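Side-chain contacts in McyG protein (Microcystis aeruginosa PCC 7806, PDB 4R0M), which probably activates a phenylalanine-like substrate as its acyl-adenylate and loads it onto an adjoining peptidyl carrier domain during microcystin assembly: residues S273-F278 and V310-L315; F278-Q283 and V462-T467; F316-E321 and L349-L354. All blocks are in the same frame, centred on the assembly; numbering follows the deposited sequence.

Contact 1 (S273-F278 and V310-L315)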
ATOM      1  N   SER A 273       5.631   2.579   6.413  1.00 28.63           N
ATOM      2  CA  SER A 273       5.694   3.200   5.088  1.00 28.83           C
ATOM      3  C   SER A 273       6.420   2.258   4.125  1.00 29.02           C
ATOM      4  O   SER A 273       7.134   1.352   4.567  1.00 28.71           O
ATOM      5  CB  SER A 273       6.416   4.549   5.147  1.00 29.08           C
ATOM      6  OG  SER A 273       7.824   4.384   5.099  1.00 29.32           O
ATOM      7  N   PRO A 274       6.238   2.456   2.803  1.00 29.31           N
ATOM      8  CA  PRO A 274       7.043   1.698   1.845  1.00 29.39           C
ATOM      9  C   PRO A 274       8.480   2.201   1.818  1.00 29.18           C
ATOM     10  O   PRO A 274       8.790   3.230   2.425  1.00 28.70           O
ATOM     11  CB  PRO A 274       6.358   1.977   0.497  1.00 29.57           C
ATOM     12  CG  PRO A 274       5.027   2.555   0.836  1.00 29.49           C
ATOM     13  CD  PRO A 274       5.245   3.299   2.117  1.00 29.39           C
ATOM     14  N   ASN A 275       9.341   1.476   1.109  1.00 29.94           N
ATOM     15  CA  ASN A 275      10.768   1.782   1.051  1.00 30.27           C
ATOM     16  C   ASN A 275      11.120   3.226   0.676  1.00 30.03           C
ATOM     17  O   ASN A 275      12.029   3.811   1.272  1.00 30.77           O
ATOM     18  CB  ASN A 275      11.486   0.804   0.121  1.00 31.45           C
ATOM     19  CG  ASN A 275      12.989   0.985   0.137  1.00 32.55           C
ATOM     20  OD1 ASN A 275      13.677   0.515   1.047  1.00 33.45           O
ATOM     21  ND2 ASN A 275      13.511   1.674  -0.875  1.00 32.36           N
ATOM     22  N   PHE A 276      10.406   3.800  -0.293  1.00 28.87           N
ATOM     23  CA  PHE A 276      10.734   5.140  -0.797  1.00 28.23           C
ATOM     24  C   PHE A 276      10.700   6.218   0.288  1.00 28.68           C
ATOM     25  O   PHE A 276      11.494   7.164   0.261  1.00 28.80           O
ATOM     26  CB  PHE A 276       9.845   5.534  -1.991  1.00 27.38           C
ATOM     27  CG  PHE A 276       8.427   5.879  -1.619  1.00 26.90           C
ATOM     28  CD1 PHE A 276       8.097   7.152  -1.158  1.00 26.47           C
ATOM     29  CD2 PHE A 276       7.415   4.937  -1.745  1.00 26.64           C
ATOM     30  CE1 PHE A 276       6.793   7.468  -0.812  1.00 26.11           C
ATOM     31  CE2 PHE A 276       6.108   5.250  -1.409  1.00 26.23           C
ATOM     32  CZ  PHE A 276       5.796   6.516  -0.941  1.00 25.98           C
ATOM     33  N   ALA A 277       9.780   6.070   1.239  1.00 29.01           N
ATOM     34  CA  ALA A 277       9.619   7.048   2.312  1.00 29.45           C
ATOM     35  C   ALA A 277      10.809   7.040   3.271  1.00 29.68           C
ATOM     36  O   ALA A 277      11.194   8.087   3.801  1.00 29.48           O
ATOM     37  CB  ALA A 277       8.322   6.808   3.056  1.00 29.26           C
ATOM     38  N   PHE A 278      11.389   5.859   3.478  1.00 30.31           N
ATOM     39  CA  PHE A 278      12.641   5.723   4.224  1.00 31.88           C
ATOM     40  C   PHE A 278      13.748   6.527   3.542  1.00 32.12           C
ATOM     41  O   PHE A 278      14.525   7.213   4.208  1.00 32.18           O
ATOM     42  CB  PHE A 278      13.054   4.251   4.338  1.00 32.04           C
ATOM     43  CG  PHE A 278      12.279   3.474   5.368  1.00 32.87           C
ATOM     44  CD1 PHE A 278      10.932   3.175   5.178  1.00 32.88           C
ATOM     45  CD2 PHE A 278      12.906   3.019   6.525  1.00 33.46           C
ATOM     46  CE1 PHE A 278      10.225   2.453   6.129  1.00 33.18           C
ATOM     47  CE2 PHE A 278      12.203   2.294   7.477  1.00 33.30           C
ATOM     48  CZ  PHE A 278      10.861   2.011   7.279  1.00 32.92           C
ATOM     49  N   VAL A 310      18.542  -2.697   0.813  1.00 41.77           N
ATOM     50  CA  VAL A 310      19.574  -2.912   1.833  1.00 41.90           C
ATOM     51  C   VAL A 310      20.307  -1.613   2.179  1.00 42.25           C
ATOM     52  O   VAL A 310      20.433  -1.261   3.352  1.00 42.20           O
ATOM     53  CB  VAL A 310      20.596  -3.989   1.382  1.00 42.84           C
ATOM     54  CG1 VAL A 310      21.692  -4.187   2.423  1.00 43.54           C
ATOM     55  CG2 VAL A 310      19.902  -5.310   1.086  1.00 42.34           C
ATOM     56  N   LYS A 311      20.775  -0.904   1.150  1.00 43.15           N
ATOM     57  CA  LYS A 311      21.545   0.332   1.324  1.00 43.65           C
ATOM     58  C   LYS A 311      20.729   1.469   1.936  1.00 43.26           C
ATOM     59  O   LYS A 311      21.264   2.287   2.686  1.00 43.78           O
ATOM     60  CB  LYS A 311      22.149   0.794  -0.007  1.00 44.48           C
ATOM     61  CG  LYS A 311      23.284  -0.081  -0.522  1.00 46.39           C
ATOM     62  CD  LYS A 311      24.107   0.625  -1.596  1.00 48.02           C
ATOM     63  CE  LYS A 311      23.388   0.695  -2.941  1.00 48.78           C
ATOM     64  NZ  LYS A 311      23.260  -0.634  -3.602  1.00 48.43           N
ATOM     65  N   THR A 312      19.442   1.512   1.604  1.00 43.28           N
ATOM     66  CA  THR A 312      18.532   2.543   2.106  1.00 42.81           C
ATOM     67  C   THR A 312      18.227   2.326   3.590  1.00 43.13           C
ATOM     68  O   THR A 312      18.263   3.272   4.378  1.00 42.28           O
ATOM     69  CB  THR A 312      17.229   2.593   1.274  1.00 41.96           C
ATOM     70  OG1 THR A 312      17.556   2.775  -0.110  1.00 42.00           O
ATOM     71  CG2 THR A 312      16.325   3.736   1.724  1.00 41.13           C
ATOM     72  N   ILE A 313      17.939   1.080   3.961  1.00 44.34           N
ATOM     73  CA  ILE A 313      17.701   0.718   5.359  1.00 46.25           C
ATOM     74  C   ILE A 313      18.943   0.950   6.223  1.00 46.42           C
ATOM     75  O   ILE A 313      18.843   1.515   7.319  1.00 47.10           O
ATOM     76  CB  ILE A 313      17.221  -0.745   5.496  1.00 47.04           C
ATOM     77  CG1 ILE A 313      15.757  -0.878   5.065  1.00 47.77           C
ATOM     78  CG2 ILE A 313      17.385  -1.242   6.926  1.00 48.94           C
ATOM     79  CD1 ILE A 313      14.752  -0.290   6.038  1.00 47.53           C
ATOM     80  N   ARG A 314      20.101   0.521   5.721  1.00 46.31           N
ATOM     81  CA  ARG A 314      21.376   0.674   6.425  1.00 46.86           C
ATOM     82  C   ARG A 314      21.652   2.139   6.768  1.00 45.91           C
ATOM     83  O   ARG A 314      22.061   2.455   7.888  1.00 46.09           O
ATOM     84  CB  ARG A 314      22.519   0.090   5.587  1.00 48.97           C
ATOM     85  CG  ARG A 314      23.883   0.102   6.261  1.00 51.78           C
ATOM     86  CD  ARG A 314      24.983  -0.251   5.272  1.00 54.88           C
ATOM     87  NE  ARG A 314      26.307   0.114   5.777  1.00 57.60           N
ATOM     88  CZ  ARG A 314      27.160  -0.730   6.352  1.00 59.06           C
ATOM     89  NH1 ARG A 314      26.848  -2.012   6.505  1.00 60.30           N
ATOM     90  NH2 ARG A 314      28.338  -0.290   6.774  1.00 59.94           N
ATOM     91  N   LEU A 315      21.410   3.021   5.800  1.00 44.23           N
ATOM     92  CA  LEU A 315      21.605   4.454   5.982  1.00 43.27           C
ATOM     93  C   LEU A 315      20.565   5.046   6.935  1.00 42.84           C
ATOM     94  O   LEU A 315      20.866   5.966   7.697  1.00 42.72           O
ATOM     95  CB  LEU A 315      21.572   5.171   4.627  1.00 42.80           C
ATOM     96  CG  LEU A 315      21.871   6.673   4.566  1.00 43.32           C
ATOM     97  CD1 LEU A 315      23.289   6.989   5.027  1.00 43.82           C
ATOM     98  CD2 LEU A 315      21.635   7.204   3.159  1.00 43.61           C
TER
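Phe278 and Ile313 make the tight part of this contact. The CD1 methyl of Ile313 rests 3.8 Å from CD2 of the Phe278 ring and almost as near CE2, the two side chains running obliquely to one another. Ile313 has CG1 beside its backbone N (chi1 -75°), and a second bend at chi2 brings the methyl round to the ring. Leu301 and Asn303 of strand 300-303, together with the ring of Phe316, close in on Phe278, and both residues are buried.

Around the neighbouring Thr312 the fit is looser. Its CG2 methyl lies 4.2 Å from Phe278 C, and its CB stays 4.1 Å from Asn275 OD1. No hydrogen bond spans the two segments here: Asn275 OD1 accepts from Ser309 N, and Thr312 OG1 is hydrogen-bonded to Ser309 OG, so Ser309 engages both oxygens. Solvent begins at Lys311, which takes no part, and at the exposed Leu315, which packs on Asn282 farther along helix 275-282.

The side chain of Asn275 is about 8 Å from the bound phenylalanyl-adenylate. Helices 275-282 and 310-320 each follow a strand of the central sheet, 270-273 and 300-303, the consecutive beta-alpha-beta packing of the large N-terminal part of ANL adenylating enzymes.

Contact 2 (F278-Q283 and V462-T467)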
ATOM      1  N   PHE A 278      11.389   5.859   3.478  1.00 30.31           N
ATOM      2  CA  PHE A 278      12.641   5.723   4.224  1.00 31.88           C
ATOM      3  C   PHE A 278      13.748   6.527   3.542  1.00 32.12           C
ATOM      4  O   PHE A 278      14.525   7.213   4.208  1.00 32.18           O
ATOM      5  CB  PHE A 278      13.054   4.251   4.338  1.00 32.04           C
ATOM      6  CG  PHE A 278      12.279   3.474   5.368  1.00 32.87           C
ATOM      7  CD1 PHE A 278      10.932   3.175   5.178  1.00 32.88           C
ATOM      8  CD2 PHE A 278      12.906   3.019   6.525  1.00 33.46           C
ATOM      9  CE1 PHE A 278      10.225   2.453   6.129  1.00 33.18           C
ATOM     10  CE2 PHE A 278      12.203   2.294   7.477  1.00 33.30           C
ATOM     11  CZ  PHE A 278      10.861   2.011   7.279  1.00 32.92           C
ATOM     12  N   SER A 279      13.797   6.443   2.212  1.00 32.37           N
ATOM     13  CA  SER A 279      14.750   7.203   1.408  1.00 32.96           C
ATOM     14  C   SER A 279      14.494   8.708   1.486  1.00 33.39           C
ATOM     15  O   SER A 279      15.441   9.493   1.533  1.00 34.31           O
ATOM     16  CB  SER A 279      14.727   6.730  -0.048  1.00 33.09           C
ATOM     17  OG  SER A 279      15.692   7.419  -0.823  1.00 32.78           O
ATOM     18  N   LEU A 280      13.220   9.104   1.504  1.00 33.52           N
ATOM     19  CA  LEU A 280      12.840  10.512   1.662  1.00 34.04           C
ATOM     20  C   LEU A 280      13.359  11.101   2.974  1.00 34.56           C
ATOM     21  O   LEU A 280      13.706  12.282   3.036  1.00 34.84           O
ATOM     22  CB  LEU A 280      11.321  10.690   1.587  1.00 33.88           C
ATOM     23  CG  LEU A 280      10.586  10.510   0.255  1.00 34.24           C
ATOM     24  CD1 LEU A 280       9.084  10.525   0.496  1.00 33.81           C
ATOM     25  CD2 LEU A 280      10.977  11.579  -0.758  1.00 33.83           C
ATOM     26  N   ILE A 281      13.399  10.272   4.018  1.00 35.23           N
ATOM     27  CA  ILE A 281      13.981  10.665   5.302  1.00 35.57           C
ATOM     28  C   ILE A 281      15.500  10.778   5.169  1.00 36.39           C
ATOM     29  O   ILE A 281      16.096  11.749   5.640  1.00 36.83           O
ATOM     30  CB  ILE A 281      13.600   9.676   6.434  1.00 34.93           C
ATOM     31  CG1 ILE A 281      12.084   9.700   6.702  1.00 34.21           C
ATOM     32  CG2 ILE A 281      14.408   9.945   7.703  1.00 34.68           C
ATOM     33  CD1 ILE A 281      11.544  10.987   7.300  1.00 33.77           C
ATOM     34  N   ASN A 282      16.112   9.790   4.515  1.00 36.97           N
ATOM     35  CA  ASN A 282      17.548   9.810   4.225  1.00 38.57           C
ATOM     36  C   ASN A 282      17.998  11.070   3.483  1.00 40.33           C
ATOM     37  O   ASN A 282      19.114  11.542   3.688  1.00 41.58           O
ATOM     38  CB  ASN A 282      17.968   8.553   3.452  1.00 37.27           C
ATOM     39  CG  ASN A 282      17.794   7.277   4.262  1.00 36.92           C
ATOM     40  OD1 ASN A 282      17.484   7.315   5.454  1.00 36.27           O
ATOM     41  ND2 ASN A 282      17.995   6.137   3.613  1.00 36.57           N
ATOM     42  N   GLN A 283      17.119  11.612   2.639  1.00 42.56           N
ATOM     43  CA  GLN A 283      17.372  12.875   1.932  1.00 44.82           C
ATOM     44  C   GLN A 283      17.512  14.056   2.893  1.00 45.73           C
ATOM     45  O   GLN A 283      18.124  15.073   2.555  1.00 46.73           O
ATOM     46  CB  GLN A 283      16.257  13.171   0.919  1.00 45.42           C
ATOM     47  CG  GLN A 283      16.138  12.174  -0.225  1.00 46.74           C
ATOM     48  CD  GLN A 283      17.288  12.261  -1.211  1.00 47.92           C
ATOM     49  OE1 GLN A 283      18.216  11.457  -1.167  1.00 48.73           O
ATOM     50  NE2 GLN A 283      17.234  13.247  -2.102  1.00 49.04           N
ATOM     51  N   VAL A 462      17.751  13.824  -9.365  1.00 45.82           N
ATOM     52  CA  VAL A 462      16.752  12.761  -9.492  1.00 44.98           C
ATOM     53  C   VAL A 462      15.839  12.777  -8.266  1.00 45.46           C
ATOM     54  O   VAL A 462      16.296  12.564  -7.138  1.00 46.46           O
ATOM     55  CB  VAL A 462      17.410  11.373  -9.660  1.00 44.33           C
ATOM     56  CG1 VAL A 462      16.358  10.272  -9.710  1.00 43.39           C
ATOM     57  CG2 VAL A 462      18.279  11.341 -10.911  1.00 43.47           C
ATOM     58  N   LYS A 463      14.554  13.041  -8.491  1.00 44.70           N
ATOM     59  CA  LYS A 463      13.588  13.126  -7.399  1.00 44.27           C
ATOM     60  C   LYS A 463      13.193  11.737  -6.908  1.00 42.89           C
ATOM     61  O   LYS A 463      12.709  10.908  -7.681  1.00 42.71           O
ATOM     62  CB  LYS A 463      12.355  13.934  -7.811  1.00 45.33           C
ATOM     63  CG  LYS A 463      11.614  14.556  -6.637  1.00 46.47           C
ATOM     64  CD  LYS A 463      10.456  15.425  -7.104  1.00 47.48           C
ATOM     65  CE  LYS A 463       9.674  15.995  -5.926  1.00 48.08           C
ATOM     66  NZ  LYS A 463      10.450  17.002  -5.146  1.00 47.77           N
ATOM     67  N   VAL A 464      13.408  11.501  -5.629  1.00 41.98           N
ATOM     68  CA  VAL A 464      13.139  10.221  -5.009  1.00 40.48           C
ATOM     69  C   VAL A 464      11.664   9.836  -5.027  1.00 39.65           C
ATOM     70  O   VAL A 464      10.811  10.627  -4.724  1.00 39.69           O
ATOM     71  CB  VAL A 464      13.703  10.200  -3.588  1.00 40.47           C
ATOM     72  CG1 VAL A 464      13.218   9.011  -2.786  1.00 40.11           C
ATOM     73  CG2 VAL A 464      15.206  10.184  -3.618  1.00 40.27           C
ATOM     74  N   SER A 465      11.422   8.576  -5.335  1.00 38.62           N
ATOM     75  CA  SER A 465      10.111   7.962  -5.424  1.00 38.13           C
ATOM     76  C   SER A 465       9.373   8.066  -6.758  1.00 38.09           C
ATOM     77  O   SER A 465       8.253   7.677  -6.858  1.00 37.22           O
ATOM     78  CB  SER A 465       9.208   8.489  -4.340  1.00 37.93           C
ATOM     79  OG  SER A 465       8.751   9.764  -4.635  1.00 38.73           O
ATOM     80  N   TYR A 466      10.039   8.571  -7.777  1.00 37.82           N
ATOM     81  CA  TYR A 466       9.502   8.652  -9.119  1.00 37.65           C
ATOM     82  C   TYR A 466      10.296   7.891 -10.152  1.00 38.15           C
ATOM     83  O   TYR A 466      10.223   8.194 -11.304  1.00 38.67           O
ATOM     84  CB  TYR A 466       9.412  10.091  -9.559  1.00 37.22           C
ATOM     85  CG  TYR A 466       8.543  10.948  -8.728  1.00 36.95           C
ATOM     86  CD1 TYR A 466       7.214  11.019  -8.962  1.00 36.76           C
ATOM     87  CD2 TYR A 466       9.057  11.693  -7.719  1.00 37.33           C
ATOM     88  CE1 TYR A 466       6.407  11.797  -8.205  1.00 37.13           C
ATOM     89  CE2 TYR A 466       8.255  12.479  -6.960  1.00 37.34           C
ATOM     90  CZ  TYR A 466       6.929  12.523  -7.223  1.00 37.29           C
ATOM     91  OH  TYR A 466       6.121  13.301  -6.489  1.00 37.91           O
ATOM     92  N   THR A 467      11.096   6.938  -9.722  1.00 37.62           N
ATOM     93  CA  THR A 467      12.043   6.286 -10.579  1.00 37.14           C
ATOM     94  C   THR A 467      11.657   4.859 -10.850  1.00 37.26           C
ATOM     95  O   THR A 467      11.092   4.241 -10.027  1.00 37.46           O
ATOM     96  CB  THR A 467      13.432   6.356  -9.978  1.00 37.10           C
ATOM     97  OG1 THR A 467      13.764   7.706  -9.750  1.00 37.11           O
ATOM     98  CG2 THR A 467      14.407   5.811 -10.897  1.00 37.30           C
TER
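This is a small van der Waals contact in which Val464, on a turn between helix 449-457 and strand 468-474, presses against Ser279, Leu280 and Gln283 of the segment that carries the end of helix 275-282. Its two methyls divide the work. CG1 lies 3.5 Å from Ser279 OG and 4.0 Å from Leu280 CD2, the leucine and valine side chains lying alongside and pointing opposite ways. CG2 meets the amide of Gln283, 3.8 Å from CD and nearly as close to OE1 and NE2; the glutamine chain bends at chi2 (-71°) to bring that group across. With an alanine here both methyls go, which would probably open a gap beside Leu280 and take away the methyl against which the Gln283 amide lies.

A type II beta turn from Lys463 to Tyr466 holds the valine out toward the helix, Ser465 taking the positive phi (87°) that such a turn needs. Glu457 steadies it by accepting from Ser465 N, while Lys528 makes a cation-pi contact with the Tyr466 ring.

The turn belongs by its sequence position to the small C-terminal part of the adenylation domain, and the helix to the large part, so the arrangement is probably a piece of the mobile interface between them that is characteristic of ANL enzymes.

Contact 3 (F316-E321 and L349-L354)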
ATOM      1  N   PHE A 316      19.349   4.504   6.880  1.00 42.25           N
ATOM      2  CA  PHE A 316      18.234   4.941   7.722  1.00 41.76           C
ATOM      3  C   PHE A 316      18.542   4.715   9.202  1.00 42.29           C
ATOM      4  O   PHE A 316      18.296   5.592  10.032  1.00 41.86           O
ATOM      5  CB  PHE A 316      16.957   4.198   7.312  1.00 40.94           C
ATOM      6  CG  PHE A 316      15.692   4.783   7.876  1.00 40.25           C
ATOM      7  CD1 PHE A 316      15.068   5.859   7.252  1.00 39.73           C
ATOM      8  CD2 PHE A 316      15.106   4.238   9.015  1.00 39.66           C
ATOM      9  CE1 PHE A 316      13.894   6.389   7.764  1.00 39.55           C
ATOM     10  CE2 PHE A 316      13.930   4.765   9.529  1.00 39.75           C
ATOM     11  CZ  PHE A 316      13.322   5.841   8.903  1.00 39.55           C
ATOM     12  N   LEU A 317      19.088   3.540   9.516  1.00 43.67           N
ATOM     13  CA  LEU A 317      19.521   3.204  10.871  1.00 45.25           C
ATOM     14  C   LEU A 317      20.616   4.139  11.370  1.00 46.16           C
ATOM     15  O   LEU A 317      20.510   4.690  12.464  1.00 47.22           O
ATOM     16  CB  LEU A 317      20.003   1.754  10.942  1.00 46.00           C
ATOM     17  CG  LEU A 317      18.952   0.677  11.213  1.00 46.55           C
ATOM     18  CD1 LEU A 317      19.399  -0.674  10.680  1.00 47.64           C
ATOM     19  CD2 LEU A 317      18.608   0.590  12.694  1.00 47.60           C
ATOM     20  N   GLU A 318      21.655   4.321  10.556  1.00 47.24           N
ATOM     21  CA  GLU A 318      22.795   5.172  10.907  1.00 48.50           C
ATOM     22  C   GLU A 318      22.376   6.601  11.245  1.00 47.73           C
ATOM     23  O   GLU A 318      22.876   7.189  12.207  1.00 48.17           O
ATOM     24  CB  GLU A 318      23.830   5.189   9.776  1.00 49.63           C
ATOM     25  CG  GLU A 318      24.632   3.904   9.635  1.00 51.40           C
ATOM     26  CD  GLU A 318      25.475   3.871   8.371  1.00 52.93           C
ATOM     27  OE1 GLU A 318      25.960   4.940   7.935  1.00 53.84           O
ATOM     28  OE2 GLU A 318      25.659   2.768   7.814  1.00 53.70           O
ATOM     29  N   ILE A 319      21.457   7.145  10.450  1.00 46.16           N
ATOM     30  CA  ILE A 319      20.959   8.503  10.650  1.00 45.95           C
ATOM     31  C   ILE A 319      20.113   8.606  11.923  1.00 46.48           C
ATOM     32  O   ILE A 319      20.276   9.545  12.707  1.00 46.51           O
ATOM     33  CB  ILE A 319      20.144   8.995   9.429  1.00 45.16           C
ATOM     34  CG1 ILE A 319      21.043   9.128   8.195  1.00 44.97           C
ATOM     35  CG2 ILE A 319      19.466  10.328   9.727  1.00 44.59           C
ATOM     36  CD1 ILE A 319      20.290   9.217   6.882  1.00 44.30           C
ATOM     37  N   LEU A 320      19.229   7.632  12.133  1.00 46.28           N
ATOM     38  CA  LEU A 320      18.206   7.740  13.173  1.00 46.67           C
ATOM     39  C   LEU A 320      18.522   7.081  14.518  1.00 47.75           C
ATOM     40  O   LEU A 320      17.817   7.324  15.498  1.00 47.38           O
ATOM     41  CB  LEU A 320      16.838   7.283  12.646  1.00 45.17           C
ATOM     42  CG  LEU A 320      16.133   8.197  11.634  1.00 44.32           C
ATOM     43  CD1 LEU A 320      14.689   7.764  11.465  1.00 44.09           C
ATOM     44  CD2 LEU A 320      16.190   9.664  12.036  1.00 43.89           C
ATOM     45  N   GLU A 321      19.576   6.266  14.578  1.00 48.89           N
ATOM     46  CA  GLU A 321      20.044   5.745  15.867  1.00 50.10           C
ATOM     47  C   GLU A 321      20.585   6.884  16.740  1.00 49.08           C
ATOM     48  O   GLU A 321      20.591   6.788  17.966  1.00 49.53           O
ATOM     49  CB  GLU A 321      21.079   4.621  15.697  1.00 51.53           C
ATOM     50  CG  GLU A 321      22.466   5.065  15.252  1.00 53.80           C
ATOM     51  CD  GLU A 321      23.517   3.984  15.438  1.00 55.63           C
ATOM     52  OE1 GLU A 321      23.344   2.876  14.884  1.00 56.63           O
ATOM     53  OE2 GLU A 321      24.521   4.245  16.135  1.00 56.04           O
ATOM     54  N   LEU A 349      16.060  -5.673  12.291  1.00 54.97           N
ATOM     55  CA  LEU A 349      17.360  -5.592  11.625  1.00 59.01           C
ATOM     56  C   LEU A 349      18.472  -5.177  12.580  1.00 62.43           C
ATOM     57  O   LEU A 349      18.317  -4.232  13.357  1.00 62.93           O
ATOM     58  CB  LEU A 349      17.300  -4.649  10.421  1.00 57.92           C
ATOM     59  CG  LEU A 349      16.611  -5.217   9.177  1.00 57.60           C
ATOM     60  CD1 LEU A 349      16.169  -4.091   8.261  1.00 57.45           C
ATOM     61  CD2 LEU A 349      17.506  -6.199   8.432  1.00 57.79           C
ATOM     62  N   SER A 350      19.590  -5.895  12.512  1.00 67.48           N
ATOM     63  CA  SER A 350      20.719  -5.668  13.414  1.00 72.47           C
ATOM     64  C   SER A 350      21.930  -5.030  12.720  1.00 76.81           C
ATOM     65  O   SER A 350      23.021  -4.978  13.300  1.00 79.11           O
ATOM     66  CB  SER A 350      21.118  -6.976  14.109  1.00 71.16           C
ATOM     67  OG  SER A 350      21.520  -7.958  13.168  1.00 70.85           O
ATOM     68  N   LYS A 351      21.726  -4.540  11.493  1.00 79.62           N
ATOM     69  CA  LYS A 351      22.772  -3.878  10.685  1.00 82.76           C
ATOM     70  C   LYS A 351      23.948  -4.783  10.300  1.00 84.86           C
ATOM     71  O   LYS A 351      24.905  -4.334   9.664  1.00 84.82           O
ATOM     72  CB  LYS A 351      23.442  -2.719  11.446  1.00 82.38           C
ATOM     73  CG  LYS A 351      24.483  -1.936  10.658  1.00 83.25           C
ATOM     74  CD  LYS A 351      25.037  -0.791  11.495  1.00 83.65           C
ATOM     75  CE  LYS A 351      26.100   0.001  10.748  1.00 83.39           C
ATOM     76  NZ  LYS A 351      26.654   1.128  11.554  1.00 82.44           N
ATOM     77  N   ASN A 352      23.864  -6.053  10.691  1.00 86.89           N
ATOM     78  CA  ASN A 352      24.936  -7.024  10.476  1.00 88.41           C
ATOM     79  C   ASN A 352      24.546  -7.911   9.295  1.00 89.46           C
ATOM     80  O   ASN A 352      25.406  -8.539   8.669  1.00 89.15           O
ATOM     81  CB  ASN A 352      25.243  -7.871  11.716  1.00 89.23           C
ATOM     82  CG  ASN A 352      25.495  -7.025  12.956  1.00 90.37           C
ATOM     83  OD1 ASN A 352      25.810  -5.835  12.864  1.00 90.68           O
ATOM     84  ND2 ASN A 352      25.356  -7.639  14.126  1.00 91.02           N
ATOM     85  N   GLU A 353      23.247  -7.956   9.003  1.00 90.63           N
ATOM     86  CA  GLU A 353      22.738  -8.611   7.799  1.00 92.13           C
ATOM     87  C   GLU A 353      22.793  -7.629   6.629  1.00 92.48           C
ATOM     88  O   GLU A 353      22.708  -8.029   5.464  1.00 92.70           O
ATOM     89  CB  GLU A 353      21.299  -9.112   7.991  1.00 92.74           C
ATOM     90  CG  GLU A 353      20.946  -9.589   9.394  1.00 93.70           C
ATOM     91  CD  GLU A 353      20.304  -8.505  10.246  1.00 94.95           C
ATOM     92  OE1 GLU A 353      20.720  -7.327  10.153  1.00 96.21           O
ATOM     93  OE2 GLU A 353      19.379  -8.832  11.019  1.00 94.38           O
ATOM     94  N   LEU A 354      22.933  -6.344   6.956  1.00 91.96           N
ATOM     95  CA  LEU A 354      23.032  -5.278   5.962  1.00 92.24           C
ATOM     96  C   LEU A 354      24.497  -4.970   5.664  1.00 93.15           C
ATOM     97  O   LEU A 354      25.148  -4.201   6.378  1.00 92.96           O
ATOM     98  CB  LEU A 354      22.298  -4.020   6.442  1.00 91.21           C
ATOM     99  CG  LEU A 354      20.834  -4.165   6.872  1.00 90.58           C
ATOM    100  CD1 LEU A 354      20.438  -3.027   7.800  1.00 89.52           C
ATOM    101  CD2 LEU A 354      19.888  -4.251   5.680  1.00 88.42           C
TER
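Leu317 and Leu354 supply the apolar part of the contact, their CD1 methyls 3.9 Å apart and the side chains crossing at about a right angle. Val310 and Ile313 from the preceding turns of helix 310-320 also touch Leu354, and Ile330 of strand 330-336 touches Leu317, which continues the hydrophobic layer toward the sheet.

The electrostatic part lies nearer the surface. Lys351 runs out fully stretched along the flank of the helix, every torsion close to 180°, crosses the Glu318 side chain at about a right angle and sets NZ 3.9 Å from Glu318 CG. NZ is 4.2 Å from Glu318 OE2, too far for a salt bridge, and 5.0 Å from Glu321 OE1, so the attraction is probably diffuse. Glu318 OE2 also has a long, weak ion pair with Arg314 NE.

Hydrogen bonds act within the loop rather than across to the helix. Ser350 N donates to the syn lone pair of Glu353 OE1 at 3.0 Å, with a weaker bond to Glu353 OE2, and Asn352 N adds a weak one to OE1. This carboxylate draws the loop into a compact curl around Lys351, whose phi is positive (64°).

The result is a surface loop between strands 341-345 and 365-366 folded back over a helix that flanks the central sheet of the ANL N-terminal fold.

In the fold
Reading from the N terminus, the chain leaves strand 270-273 and enters helix 275-282, which serves two contacts. Contact 1 closes first: after 31 residues, including strand 300-303, helix 310-320 comes back beside it. Contact 3 follows in series, the second half of that same helix being met by the loop at 349-354 after strands 330-336 and 341-345. Contact 2 spans by far the longest loop, 178 residues, so contact 3 nests inside it, whereas contacts 1 and 2 cross and share Phe278. Between the two helices, Asn282 ND2 hydrogen-bonds to Thr312 O. Together the three join the sheet-flanking helices to an outer loop and to the turn at 462-467.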